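Local coordinates for protein alpha-L-rhamnosidase (Aspergillus terreus, PDB 6GSZ) that probably hydrolyses terminal non-reducing alpha-L-rhamnose residues of alpha-L-rhamnosides, as a multidomain glycosidase that binds calcium, at residues I213-G218 against R464-G469; E262-E267 against R371-T376; W175-Y180 against Y511-I516. One frame throughout, in Å; residues are numbered along the deposited sequence. Where two conformers were deposited one is given.

Interaction 1: I213-G218 against R464-G469; sequences IGYDGG and RDERLG. With BGC (beta-D-glucopyranose), chain B.
Tyr-215 lies against the Glu-466 carboxylate with its ring plane turned 60° from the plane of the acid. The meeting is oblique: CE2 of Tyr-215 comes to 3.5 Å from OE2 of Glu-466, while the neighbouring ring atom CD2 sits near the acid's CD. Tucking CG between the tyrosine's own backbone N and carbonyl carbon (chi1 44°) swings the ring toward Glu-466; CB, placed by the backbone, rests against the Asp-465 carbonyl oxygen. CE2 of Tyr-215 also meets CD1 of Leu-468 at 4.0 Å; the other leucine methyl, CD2, slides past CG2 of Ile-213, the two side chains running in opposite directions.

Polar joining of the two loops is left to water. One water gives protons to Gly-214 O and to Asp-465 OD2 and weakly accepts Gly-217 N; a second accepts Asp-216 N and donates to the same OD2, 2.7 Å away. These waters tie Asp-465 to the type I' turn of Tyr-215 to Gly-218, while OD1 of Asp-465 pairs with Arg-371.

Glu-466 stretches out with CG anti to its N (chi1 -165°), bringing OE1 to 3.0 Å from NE of Arg-464. That salt bridge uses the anti side of the carboxylate, tilted from its plane. Arg-371 also pairs with OE1, and Trp-470 NE1 bonds OE2, so several donors fix the acid's rotation. NH2 of Arg-464 then approaches O1 of the glucose at 3.1 Å, the sugar oxygen lying at the guanidinium edge, and OE2 of Glu-466 is 3.4 Å from the glucose O5. Here a loop of the N-terminal domain region backs the glucose-binding pocket of the six-hairpin glycosidase domain, an (alpha/alpha)6 barrel in this family.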
loop_
_atom_site.group_PDB
_atom_site.type_symbol
_atom_site.label_atom_id
_atom_site.label_comp_id
_atom_site.label_asym_id
_atom_site.label_seq_id
_atom_site.Cartn_x
_atom_site.Cartn_y
_atom_site.Cartn_z
ATOM N N ILE A 213 -8.325 18.792 1.954
ATOM C CA ILE A 213 -7.784 17.580 2.556
ATOM C C ILE A 213 -7.666 17.838 4.061
ATOM O O ILE A 213 -7.278 18.913 4.506
ATOM C CB ILE A 213 -6.447 17.156 1.898
ATOM C CG1 ILE A 213 -6.545 16.955 0.384
ATOM C CG2 ILE A 213 -5.824 15.928 2.545
ATOM C CD1 ILE A 213 -7.469 15.826 -0.018
ATOM N N GLY A 214 -7.896 16.771 4.834
ATOM C CA GLY A 214 -7.879 16.854 6.296
ATOM C C GLY A 214 -9.254 16.818 6.929
ATOM O O GLY A 214 -10.241 17.175 6.290
ATOM N N TYR A 215 -9.291 16.503 8.228
ATOM C CA TYR A 215 -10.503 16.418 8.988
ATOM C C TYR A 215 -10.782 17.773 9.653
ATOM O O TYR A 215 -10.001 18.724 9.537
ATOM C CB TYR A 215 -10.417 15.261 9.996
ATOM C CG TYR A 215 -9.129 15.140 10.756
ATOM C CD1 TYR A 215 -8.864 15.898 11.877
ATOM C CD2 TYR A 215 -8.193 14.198 10.397
ATOM C CE1 TYR A 215 -7.675 15.778 12.584
ATOM C CE2 TYR A 215 -6.990 14.088 11.067
ATOM C CZ TYR A 215 -6.748 14.839 12.197
ATOM O OH TYR A 215 -5.567 14.690 12.877
ATOM N N ASP A 216 -11.901 17.850 10.360
ATOM C CA ASP A 216 -12.320 19.091 11.061
ATOM C C ASP A 216 -12.451 20.240 10.055
ATOM O O ASP A 216 -12.251 21.421 10.396
ATOM C CB ASP A 216 -11.361 19.400 12.208
ATOM C CG ASP A 216 -11.419 18.366 13.326
ATOM O OD1 ASP A 216 -12.487 17.763 13.514
ATOM O OD2 ASP A 216 -10.384 18.192 14.001
ATOM N N GLY A 217 -12.916 19.876 8.855
ATOM C CA GLY A 217 -13.168 20.808 7.756
ATOM C C GLY A 217 -12.067 20.782 6.716
ATOM O O GLY A 217 -12.281 21.126 5.551
ATOM N N GLY A 218 -10.858 20.411 7.138
ATOM C CA GLY A 218 -9.709 20.378 6.239
ATOM C C GLY A 218 -9.259 21.745 5.770
ATOM O O GLY A 218 -9.745 22.783 6.234
ATOM N N ARG A 464 -13.945 8.509 4.789
ATOM C CA ARG A 464 -14.284 9.753 5.437
ATOM C C ARG A 464 -13.310 10.857 5.002
ATOM O O ARG A 464 -12.540 10.713 4.064
ATOM C CB ARG A 464 -14.365 9.579 6.960
ATOM C CG ARG A 464 -13.033 9.328 7.660
ATOM C CD ARG A 464 -13.253 8.988 9.118
ATOM N NE ARG A 464 -12.013 8.742 9.822
ATOM C CZ ARG A 464 -11.843 7.845 10.793
ATOM N NH1 ARG A 464 -12.903 7.232 11.290
ATOM N NH2 ARG A 464 -10.608 7.585 11.228
ATOM N N ASP A 465 -13.421 11.995 5.693
ATOM C CA ASP A 465 -12.609 13.186 5.447
ATOM C C ASP A 465 -11.239 13.054 6.097
ATOM O O ASP A 465 -10.870 13.831 6.909
ATOM C CB ASP A 465 -13.344 14.438 5.918
ATOM C CG ASP A 465 -13.763 14.428 7.378
ATOM O OD1 ASP A 465 -13.643 13.352 8.025
ATOM O OD2 ASP A 465 -14.191 15.460 7.862
ATOM N N GLU A 466 -10.535 12.005 5.715
ATOM C CA GLU A 466 -9.198 11.718 6.278
ATOM C C GLU A 466 -8.365 11.120 5.146
ATOM O O GLU A 466 -7.914 11.833 4.305
ATOM C CB GLU A 466 -9.355 10.890 7.564
ATOM C CG GLU A 466 -8.103 10.831 8.422
ATOM C CD GLU A 466 -8.354 10.550 9.887
ATOM O OE1 GLU A 466 -9.504 10.272 10.244
ATOM O OE2 GLU A 466 -7.402 10.622 10.666
ATOM N N ARG A 467 -8.106 9.802 5.176
ATOM C CA ARG A 467 -7.371 9.119 4.084
ATOM C C ARG A 467 -5.948 9.670 4.051
ATOM O O ARG A 467 -5.427 9.998 3.000
ATOM C CB ARG A 467 -8.108 9.189 2.735
ATOM C CG ARG A 467 -9.631 9.190 2.790
ATOM C CD ARG A 467 -10.239 9.254 1.422
ATOM N NE ARG A 467 -11.640 9.570 1.498
ATOM C CZ ARG A 467 -12.424 9.631 0.430
ATOM N NH1 ARG A 467 -11.943 9.335 -0.756
ATOM N NH2 ARG A 467 -13.702 9.983 0.538
ATOM N N LEU A 468 -5.303 9.708 5.232
ATOM C CA LEU A 468 -3.973 10.277 5.362
ATOM C C LEU A 468 -2.967 9.150 5.627
ATOM O O LEU A 468 -3.345 8.028 6.088
ATOM C CB LEU A 468 -3.944 11.254 6.545
ATOM C CG LEU A 468 -5.021 12.339 6.511
ATOM C CD1 LEU A 468 -4.971 13.183 7.768
ATOM C CD2 LEU A 468 -4.912 13.221 5.251
ATOM N N GLY A 469 -1.703 9.471 5.365
ATOM C CA GLY A 469 -0.644 8.457 5.539
ATOM C C GLY A 469 -0.204 8.279 6.984
ATOM O O GLY A 469 0.910 8.655 7.352
HETATM C C2 BGC B . -5.506 6.582 12.527
HETATM C C3 BGC B . -4.746 6.646 13.822
HETATM C C4 BGC B . -4.679 7.986 14.520
HETATM C C5 BGC B . -6.052 8.453 14.555
HETATM C C6 BGC B . -5.999 9.772 15.300
HETATM C C1 BGC B . -6.852 7.266 12.688
HETATM O O1 BGC B . -7.597 7.075 11.501
HETATM O O2 BGC B . -5.972 5.273 12.296
HETATM O O3 BGC B . -3.470 6.426 13.533
HETATM O O4 BGC B . -4.075 8.020 15.834
HETATM O O5 BGC B . -6.715 8.570 13.254
HETATM O O6 BGC B . -7.300 10.366 15.247
HETATM O O HOH W 1 -12.983 17.767 6.881
HETATM O O HOH W 2 -14.048 16.027 10.489
#

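Interaction 2: E262-E267 against R371-T376; sequences EIYDGE and RQAKAT
Asp-265 holds the Lys-374 backbone with its carboxylate: Lys-374 N donates to OD1 of Asp-265 at 2.8 Å, nearly straight at 163°. The donor arrives on the anti side of the carboxylate, tilted from its plane. A chi1 of -76° sets CG of the aspartate beside its own N and anti to its carbonyl carbon, turning OD1 onto this amide. Arg-212 forms a salt bridge with the same oxygen, so OD1 is gripped from two residues and its acid is probably kept ionised.

The lysine chain passes over the carboxylate at a slant. Its CG lies 3.5 Å from OD1 of Asp-265, and from there the chain runs on extended, carrying NZ to 4.6 Å from OD2 of Asp-265. Opposite charges are therefore near, but the aliphatic part of the lysine does the touching.

Tyr-264 meets the other loop through its root, CB packing 3.8 Å from the Ala-373 methyl. Its ring leads off, and the hydroxyl is bonded to Glu-466 O and Gly-214 N.

Two backbone bonds continue the pairing: Ala-375 N to Tyr-264 O, and Thr-376 N to Asp-265 O, both 3.0 Å. Gly-266 CA then faces Thr-376 O in a CA-H...O contact, 3.5 Å from carbon to oxygen. Thr-376 places OG1 beside its own N (chi1 -63°), from where the hydroxyl donates to Lys-374 O at 2.7 Å, closing back on its own loop and meeting that carbonyl from above its plane.

Together these bonds lead into the parallel pairing of strands 266-270 and 376-380, in a mixed beta sheet shared by the N-terminal and concanavalin-like family regions.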
loop_
_atom_site.group_PDB
_atom_site.type_symbol
_atom_site.label_atom_id
_atom_site.label_comp_id
_atom_site.label_asym_id
_atom_site.label_seq_id
_atom_site.Cartn_x
_atom_site.Cartn_y
_atom_site.Cartn_z
ATOM N N GLU A 262 -13.845 16.170 -6.373
ATOM C CA GLU A 262 -13.156 16.357 -5.088
ATOM C C GLU A 262 -12.998 14.981 -4.451
ATOM O O GLU A 262 -13.909 14.187 -4.492
ATOM C CB GLU A 262 -13.978 17.242 -4.151
ATOM C CG GLU A 262 -14.356 18.571 -4.742
ATOM C CD GLU A 262 -15.197 19.341 -3.765
ATOM O OE1 GLU A 262 -14.666 19.708 -2.675
ATOM O OE2 GLU A 262 -16.386 19.636 -4.134
ATOM N N ILE A 263 -11.820 14.758 -3.854
ATOM C CA ILE A 263 -11.486 13.490 -3.177
ATOM C C ILE A 263 -12.629 13.142 -2.211
ATOM O O ILE A 263 -13.196 12.031 -2.232
ATOM C CB ILE A 263 -10.123 13.591 -2.445
ATOM C CG1 ILE A 263 -8.942 13.821 -3.401
ATOM C CG2 ILE A 263 -9.881 12.383 -1.561
ATOM C CD1 ILE A 263 -8.725 12.747 -4.447
ATOM N N TYR A 264 -12.928 14.090 -1.298
ATOM C CA TYR A 264 -13.906 13.797 -0.228
ATOM C C TYR A 264 -15.353 13.923 -0.686
ATOM O O TYR A 264 -16.209 13.038 -0.458
ATOM C CB TYR A 264 -13.718 14.666 1.012
ATOM C CG TYR A 264 -12.414 14.494 1.757
ATOM C CD1 TYR A 264 -11.609 13.352 1.663
ATOM C CD2 TYR A 264 -11.973 15.523 2.564
ATOM C CE1 TYR A 264 -10.427 13.270 2.389
ATOM C CE2 TYR A 264 -10.817 15.442 3.300
ATOM C CZ TYR A 264 -10.023 14.299 3.217
ATOM O OH TYR A 264 -8.851 14.268 3.930
ATOM N N ASP A 265 -15.690 15.051 -1.322
ATOM C CA ASP A 265 -17.107 15.304 -1.548
ATOM C C ASP A 265 -17.696 14.610 -2.779
ATOM O O ASP A 265 -18.893 14.354 -2.796
ATOM C CB ASP A 265 -17.431 16.792 -1.534
ATOM C CG ASP A 265 -17.466 17.413 -0.138
ATOM O OD1 ASP A 265 -17.482 16.648 0.879
ATOM O OD2 ASP A 265 -17.429 18.683 -0.060
ATOM N N GLY A 266 -16.882 14.277 -3.778
ATOM C CA GLY A 266 -17.322 13.586 -4.965
ATOM C C GLY A 266 -17.285 14.489 -6.196
ATOM O O GLY A 266 -16.662 15.539 -6.216
ATOM N N GLU A 267 -17.961 14.026 -7.230
ATOM C CA GLU A 267 -17.904 14.637 -8.562
ATOM C C GLU A 267 -19.319 15.004 -9.037
ATOM O O GLU A 267 -20.238 14.163 -8.972
ATOM C CB GLU A 267 -17.286 13.687 -9.588
ATOM C CG GLU A 267 -17.318 14.253 -10.994
ATOM C CD GLU A 267 -16.387 13.585 -11.991
ATOM O OE1 GLU A 267 -15.191 13.358 -11.610
ATOM O OE2 GLU A 267 -16.891 13.187 -13.084
ATOM N N ARG A 371 -18.409 12.119 8.275
ATOM C CA ARG A 371 -18.062 13.472 8.750
ATOM C C ARG A 371 -18.188 14.454 7.574
ATOM O O ARG A 371 -19.208 14.429 6.920
ATOM C CB ARG A 371 -16.696 13.492 9.443
ATOM C CG ARG A 371 -16.573 12.545 10.637
ATOM C CD ARG A 371 -15.311 12.756 11.445
ATOM N NE ARG A 371 -14.112 12.626 10.642
ATOM C CZ ARG A 371 -12.979 12.068 11.037
ATOM N NH1 ARG A 371 -12.878 11.542 12.264
ATOM N NH2 ARG A 371 -11.962 12.046 10.197
ATOM N N GLN A 372 -17.167 15.293 7.341
ATOM C CA GLN A 372 -17.246 16.336 6.272
ATOM C C GLN A 372 -16.684 15.760 4.958
ATOM O O GLN A 372 -15.762 16.356 4.370
ATOM C CB GLN A 372 -16.517 17.608 6.707
ATOM C CG GLN A 372 -17.219 18.314 7.857
ATOM C CD GLN A 372 -16.696 19.708 8.094
ATOM O OE1 GLN A 372 -16.201 20.011 9.172
ATOM N NE2 GLN A 372 -16.793 20.547 7.076
ATOM N N ALA A 373 -17.222 14.618 4.523
ATOM C CA ALA A 373 -16.973 14.008 3.215
ATOM C C ALA A 373 -18.326 13.568 2.650
ATOM O O ALA A 373 -18.906 12.596 3.161
ATOM C CB ALA A 373 -16.041 12.826 3.368
ATOM N N LYS A 374 -18.826 14.269 1.629
ATOM C CA LYS A 374 -20.166 13.928 1.132
ATOM C C LYS A 374 -20.204 12.581 0.406
ATOM O O LYS A 374 -21.257 11.965 0.357
ATOM C CB LYS A 374 -20.723 15.024 0.236
ATOM C CG LYS A 374 -20.952 16.343 0.954
ATOM C CD LYS A 374 -21.548 17.407 0.060
ATOM C CE LYS A 374 -21.524 18.764 0.729
ATOM N NZ LYS A 374 -21.908 19.827 -0.231
ATOM N N ALA A 375 -19.084 12.172 -0.227
ATOM C CA ALA A 375 -19.009 10.907 -1.008
ATOM C C ALA A 375 -20.232 10.755 -1.918
ATOM O O ALA A 375 -20.854 9.695 -1.957
ATOM C CB ALA A 375 -18.832 9.689 -0.095
ATOM N N THR A 376 -20.574 11.869 -2.597
ATOM C CA THR A 376 -21.780 11.973 -3.410
ATOM C C THR A 376 -21.414 12.456 -4.810
ATOM O O THR A 376 -20.788 13.511 -4.946
ATOM C CB THR A 376 -22.790 12.897 -2.740
ATOM O OG1 THR A 376 -23.190 12.343 -1.486
ATOM C CG2 THR A 376 -24.027 13.144 -3.580
#

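Interaction 3: W175-Y180 against Y511-I516; sequences WQSYQY and YVIPNI. With NAG (2-acetamido-2-deoxy-beta-D-glucopyranose), chain C.
Pro-514 CG sits over one face of the Trp-175 indole, 3.6 Å from the centroid of the five-membered ring and 12° off its normal, and CG2 of Ile-516 meets the indole edge in its plane, 3.6 Å from CZ2 of Trp-175. The Tyr-178 ring has Gln-176 O over the centre of one face; that of Tyr-180 has Gln-179 CG over one face and meets the N-acetyl methyl of a glycan GlcNAc obliquely. The indole contact is a proline-tryptophan CH-pi interaction, joining a loop of the N-terminal domain region to one in the six-hairpin glycosidase domain. The tryptophan swings CG anti to its backbone N (chi1 -168°), which carries the indole under the proline; the peptide bond before Pro-514 is cis, and its ring points toward the indole.

Ser-177 flanks the other part of the proline, OG lying 3.4 Å from Pro-514 CB. Its hydroxyl is hydrogen-bonded to Glu-501, which also takes Asn-515 N, so helix 488-503 holds both loops together.

Farther out, a water bridges Gln-179 NE2 to Asn-515 O. Gln-179 is bent at chi2, and its NE2 donates to O7 of the sugar at 2.9 Å along an almost straight line, 173° at the hydrogen.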
loop_
_atom_site.group_PDB
_atom_site.type_symbol
_atom_site.label_atom_id
_atom_site.label_comp_id
_atom_site.label_asym_id
_atom_site.label_seq_id
_atom_site.Cartn_x
_atom_site.Cartn_y
_atom_site.Cartn_z
ATOM N N TRP A 175 -0.304 10.895 -4.665
ATOM C CA TRP A 175 -0.024 11.822 -3.597
ATOM C C TRP A 175 1.408 11.664 -3.076
ATOM O O TRP A 175 1.697 10.699 -2.343
ATOM C CB TRP A 175 -1.033 11.705 -2.455
ATOM C CG TRP A 175 -0.941 12.826 -1.471
ATOM C CD1 TRP A 175 -0.185 13.959 -1.563
ATOM C CD2 TRP A 175 -1.652 12.923 -0.228
ATOM N NE1 TRP A 175 -0.404 14.775 -0.482
ATOM C CE2 TRP A 175 -1.293 14.162 0.358
ATOM C CE3 TRP A 175 -2.566 12.098 0.431
ATOM C CZ2 TRP A 175 -1.839 14.597 1.556
ATOM C CZ3 TRP A 175 -3.086 12.511 1.634
ATOM C CH2 TRP A 175 -2.746 13.763 2.171
ATOM N N GLN A 176 2.308 12.564 -3.482
ATOM C CA GLN A 176 3.669 12.671 -2.944
ATOM C C GLN A 176 3.707 13.887 -2.003
ATOM O O GLN A 176 2.840 14.770 -2.085
ATOM C CB GLN A 176 4.716 12.791 -4.062
ATOM C CG GLN A 176 4.731 11.567 -4.987
ATOM C CD GLN A 176 3.745 11.652 -6.139
ATOM O OE1 GLN A 176 3.712 12.672 -6.866
ATOM N NE2 GLN A 176 2.945 10.614 -6.387
ATOM N N SER A 177 4.794 14.012 -1.254
ATOM C CA SER A 177 5.144 15.219 -0.535
ATOM C C SER A 177 5.697 16.153 -1.618
ATOM O O SER A 177 6.896 16.329 -1.764
ATOM C CB SER A 177 6.142 14.951 0.569
ATOM O OG SER A 177 5.560 14.133 1.581
ATOM N N TYR A 178 4.755 16.822 -2.322
ATOM C CA TYR A 178 5.062 17.432 -3.629
ATOM C C TYR A 178 6.122 18.528 -3.539
ATOM O O TYR A 178 6.822 18.751 -4.540
ATOM C CB TYR A 178 3.822 18.076 -4.239
ATOM C CG TYR A 178 2.672 17.148 -4.486
ATOM C CD1 TYR A 178 2.738 16.131 -5.428
ATOM C CD2 TYR A 178 1.474 17.303 -3.807
ATOM C CE1 TYR A 178 1.633 15.350 -5.729
ATOM C CE2 TYR A 178 0.364 16.529 -4.075
ATOM C CZ TYR A 178 0.434 15.528 -5.031
ATOM O OH TYR A 178 -0.694 14.784 -5.302
ATOM N N GLN A 179 6.234 19.219 -2.399
ATOM C CA GLN A 179 7.253 20.291 -2.322
ATOM C C GLN A 179 8.683 19.737 -2.341
ATOM O O GLN A 179 9.632 20.519 -2.521
ATOM C CB GLN A 179 7.047 21.219 -1.124
ATOM C CG GLN A 179 7.397 20.681 0.256
ATOM C CD GLN A 179 6.323 19.886 0.943
ATOM O OE1 GLN A 179 5.639 19.007 0.347
ATOM N NE2 GLN A 179 6.175 20.201 2.229
ATOM N N TYR A 180 8.837 18.436 -2.047
ATOM C CA TYR A 180 10.124 17.740 -2.067
ATOM C C TYR A 180 10.261 16.822 -3.284
ATOM O O TYR A 180 11.331 16.765 -3.889
ATOM C CB TYR A 180 10.302 16.925 -0.791
ATOM C CG TYR A 180 10.243 17.741 0.461
ATOM C CD1 TYR A 180 11.219 18.689 0.712
ATOM C CD2 TYR A 180 9.229 17.575 1.392
ATOM C CE1 TYR A 180 11.191 19.445 1.862
ATOM C CE2 TYR A 180 9.168 18.375 2.523
ATOM C CZ TYR A 180 10.175 19.276 2.776
ATOM O OH TYR A 180 10.168 20.089 3.867
ATOM N N TYR A 511 2.973 13.087 12.096
ATOM C CA TYR A 511 2.023 12.000 12.300
ATOM C C TYR A 511 1.572 11.341 11.005
ATOM O O TYR A 511 1.333 10.144 10.961
ATOM C CB TYR A 511 0.824 12.446 13.140
ATOM C CG TYR A 511 1.195 12.963 14.509
ATOM C CD1 TYR A 511 2.369 12.601 15.164
ATOM C CD2 TYR A 511 0.283 13.753 15.194
ATOM C CE1 TYR A 511 2.678 13.151 16.397
ATOM C CE2 TYR A 511 0.570 14.275 16.435
ATOM C CZ TYR A 511 1.769 13.974 17.046
ATOM O OH TYR A 511 2.071 14.506 18.269
ATOM N N VAL A 512 1.357 12.165 9.973
ATOM C CA VAL A 512 0.961 11.657 8.668
ATOM C C VAL A 512 1.945 12.105 7.597
ATOM O O VAL A 512 2.551 13.165 7.710
ATOM C CB VAL A 512 -0.467 12.062 8.259
ATOM C CG1 VAL A 512 -1.450 11.710 9.362
ATOM C CG2 VAL A 512 -0.627 13.537 7.887
ATOM N N ILE A 513 2.110 11.235 6.595
ATOM C CA ILE A 513 3.015 11.455 5.479
ATOM C C ILE A 513 2.275 11.114 4.203
ATOM O O ILE A 513 1.791 9.979 4.020
ATOM C CB ILE A 513 4.239 10.543 5.559
ATOM C CG1 ILE A 513 5.005 10.684 6.879
ATOM C CG2 ILE A 513 5.146 10.719 4.360
ATOM C CD1 ILE A 513 5.719 12.019 7.120
ATOM N N PRO A 514 2.160 12.047 3.227
ATOM C CA PRO A 514 2.649 13.440 3.286
ATOM C C PRO A 514 2.037 14.268 4.424
ATOM O O PRO A 514 0.892 14.004 4.863
ATOM C CB PRO A 514 2.166 14.012 1.947
ATOM C CG PRO A 514 2.144 12.790 1.008
ATOM C CD PRO A 514 1.605 11.693 1.913
ATOM N N ASN A 515 2.846 15.189 4.931
ATOM C CA ASN A 515 2.476 15.946 6.107
ATOM C C ASN A 515 1.653 17.193 5.706
ATOM O O ASN A 515 2.228 18.143 5.194
ATOM C CB ASN A 515 3.717 16.343 6.886
ATOM C CG ASN A 515 3.410 17.252 8.053
ATOM O OD1 ASN A 515 2.312 17.147 8.608
ATOM N ND2 ASN A 515 4.419 18.044 8.459
ATOM N N ILE A 516 0.371 17.203 6.081
ATOM C CA ILE A 516 -0.515 18.335 5.818
ATOM C C ILE A 516 -0.655 19.217 7.052
ATOM O O ILE A 516 -1.400 20.176 7.000
ATOM C CB ILE A 516 -1.901 17.862 5.338
ATOM C CG1 ILE A 516 -2.590 16.927 6.346
ATOM C CG2 ILE A 516 -1.748 17.242 3.979
ATOM C CD1 ILE A 516 -4.085 16.796 6.222
HETATM C C1 NAG C . 9.366 23.544 6.694
HETATM C C2 NAG C . 8.528 23.899 5.454
HETATM C C3 NAG C . 8.002 25.310 5.553
HETATM C C4 NAG C . 7.230 25.532 6.831
HETATM C C5 NAG C . 8.123 25.131 8.006
HETATM C C6 NAG C . 7.336 25.187 9.308
HETATM C C7 NAG C . 8.868 22.976 3.198
HETATM C C8 NAG C . 9.817 22.925 2.027
HETATM N N2 NAG C . 9.277 23.748 4.239
HETATM O O3 NAG C . 7.158 25.557 4.436
HETATM O O4 NAG C . 6.924 26.921 6.880
HETATM O O5 NAG C . 8.521 23.761 7.820
HETATM O O6 NAG C . 6.077 24.449 9.177
HETATM O O7 NAG C . 7.803 22.340 3.225
HETATM O O HOH W 3 4.755 19.062 4.612
#

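Interaction 1 lies between the other two, its centre 11 Å from that of interaction 2 and 13 Å from that of interaction 3. It meets interaction 2 through charge and hydroxyl: Arg-371 NE pairs with Asp-465 OD1 at 2.8 Å, and Tyr-264 OH probably bonds Glu-466 O at 2.6 Å. Toward interaction 3 the join is Ile-513 N to Gly-469 O, probably a hydrogen bond at 2.9 Å, with Trp-175 packed on Ile-213. Interactions 2 and 3 do not touch, their nearest atoms being about 6 Å apart. Glucose contacts only interaction 1 among the three, through Arg-464 and Glu-466; Arg-371 of interaction 2 stands behind that acid as a second-shell partner.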